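Local structure of arabinose metabolism transcriptional repressor (Bacillus subtilis, 5D4S) at residues E30-W35 with G69-Q74. The protein probably represses arabinose-metabolism genes by binding operator DNA through a winged helix-turn-helix domain. Sequence-based numbering, arbitrary orientation.
Sequences EEISSW and GDLVSQ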
# COMPACT_ATOMS: atom_id res chain seq x y z
N GLU B 30 7.62 9.15 -4.72
CA GLU B 30 8.48 10.32 -4.62
C GLU B 30 8.05 11.41 -5.59
O GLU B 30 8.01 12.59 -5.23
CB GLU B 30 9.95 9.95 -4.88
CG GLU B 30 10.75 9.75 -3.60
CD GLU B 30 12.23 9.55 -3.86
OE1 GLU B 30 12.69 9.79 -5.00
OE2 GLU B 30 12.94 9.14 -2.91
N GLU B 31 7.72 11.03 -6.82
CA GLU B 31 7.31 12.03 -7.81
C GLU B 31 5.97 12.66 -7.40
O GLU B 31 5.84 13.89 -7.32
CB GLU B 31 7.23 11.40 -9.20
CG GLU B 31 6.82 12.37 -10.32
CD GLU B 31 7.96 13.24 -10.80
OE1 GLU B 31 9.10 13.02 -10.34
OE2 GLU B 31 7.72 14.13 -11.64
N ILE B 32 4.98 11.83 -7.11
CA ILE B 32 3.68 12.35 -6.73
C ILE B 32 3.81 13.24 -5.51
O ILE B 32 3.23 14.33 -5.46
CB ILE B 32 2.68 11.22 -6.47
CG1 ILE B 32 2.38 10.49 -7.79
CG2 ILE B 32 1.37 11.78 -5.93
CD1 ILE B 32 1.37 9.32 -7.66
N SER B 33 4.62 12.83 -4.53
CA SER B 33 4.74 13.66 -3.34
C SER B 33 5.53 14.92 -3.67
O SER B 33 5.38 15.93 -2.98
CB SER B 33 5.37 12.89 -2.19
OG SER B 33 6.41 12.05 -2.66
N SER B 34 6.35 14.88 -4.72
CA SER B 34 7.09 16.07 -5.14
C SER B 34 6.16 17.06 -5.83
O SER B 34 6.43 18.25 -5.83
CB SER B 34 8.25 15.72 -6.08
OG SER B 34 7.78 15.55 -7.42
N TRP B 35 5.07 16.57 -6.41
CA TRP B 35 4.04 17.46 -6.98
C TRP B 35 3.33 18.23 -5.88
O TRP B 35 3.17 19.44 -5.95
CB TRP B 35 3.02 16.66 -7.78
CG TRP B 35 3.58 15.94 -8.95
CD1 TRP B 35 4.77 16.17 -9.58
CD2 TRP B 35 2.95 14.87 -9.65
NE1 TRP B 35 4.93 15.29 -10.62
CE2 TRP B 35 3.82 14.48 -10.69
CE3 TRP B 35 1.73 14.20 -9.50
CZ2 TRP B 35 3.51 13.45 -11.57
CZ3 TRP B 35 1.42 13.17 -10.37
CH2 TRP B 35 2.32 12.80 -11.39
N GLY B 69 -1.68 4.17 -2.43
CA GLY B 69 -2.13 3.60 -1.18
C GLY B 69 -1.20 3.97 -0.04
O GLY B 69 -1.66 4.32 1.05
N ASP B 70 0.10 3.93 -0.28
CA ASP B 70 1.03 4.36 0.75
C ASP B 70 0.82 5.83 1.07
O ASP B 70 0.83 6.23 2.24
CB ASP B 70 2.49 4.15 0.33
CG ASP B 70 2.92 2.70 0.35
OD1 ASP B 70 2.07 1.80 0.58
OD2 ASP B 70 4.14 2.47 0.13
N LEU B 71 0.65 6.66 0.04
CA LEU B 71 0.51 8.10 0.28
C LEU B 71 -0.80 8.46 1.01
O LEU B 71 -0.82 9.39 1.82
CB LEU B 71 0.61 8.87 -1.04
CG LEU B 71 2.00 8.86 -1.70
CD1 LEU B 71 1.99 9.53 -3.07
CD2 LEU B 71 3.04 9.53 -0.79
N VAL B 72 -1.88 7.73 0.74
CA VAL B 72 -3.14 7.89 1.47
C VAL B 72 -2.90 7.51 2.92
O VAL B 72 -3.28 8.23 3.85
CB VAL B 72 -4.27 7.04 0.86
CG1 VAL B 72 -5.51 6.98 1.77
CG2 VAL B 72 -4.63 7.58 -0.51
N SER B 73 -2.24 6.37 3.11
CA SER B 73 -1.85 5.92 4.44
C SER B 73 -1.02 6.98 5.19
O SER B 73 -1.09 7.07 6.41
CB SER B 73 -1.06 4.62 4.33
OG SER B 73 -0.46 4.29 5.57
N GLN B 74 -0.25 7.78 4.46
CA GLN B 74 0.53 8.85 5.10
C GLN B 74 -0.31 10.09 5.38
O GLN B 74 0.11 10.98 6.10
CB GLN B 74 1.71 9.26 4.23
CG GLN B 74 2.80 8.23 4.10
CD GLN B 74 3.88 8.68 3.14
OE1 GLN B 74 4.13 9.87 2.99
NE2 GLN B 74 4.50 7.72 2.45
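L71 lays its isobutyl end over the side chains of I32 and S33, joining helix 61-74 to helix 24-35 in the core of the GntR-type winged helix-turn-helix domain. Of the two leucine methyls, CD1 rests on the beta-branch of I32, 3.7 Å from CG2 and 3.9 Å from CB, while CD2 turns to S33 and approaches its CB at 4.3 Å. In I32 the branch used is the methyl CG2, which stands anti to the backbone N because CG1 is swung beside that N (chi1 -67°). L71 also packs on L76 and L77, so the same side chain ties helix 24-35 to the start of the wing. The serine meets leucine through carbon alone; its OG is hydrogen-bonded to the carbonyl oxygen of K29, one turn back. K29 also forms a salt bridge to D70, a polar link between the two helices beside the apolar contact. Away from L71, the W35 indole has one face over the helix backbone, where E31 O lies 3.3 Å above the ring plane, offset toward the rim. That oxygen accepts from both W35 N and S34 OG, the hydroxyl lying in the carbonyl plane on a lone pair, 2.6 Å from E31 O.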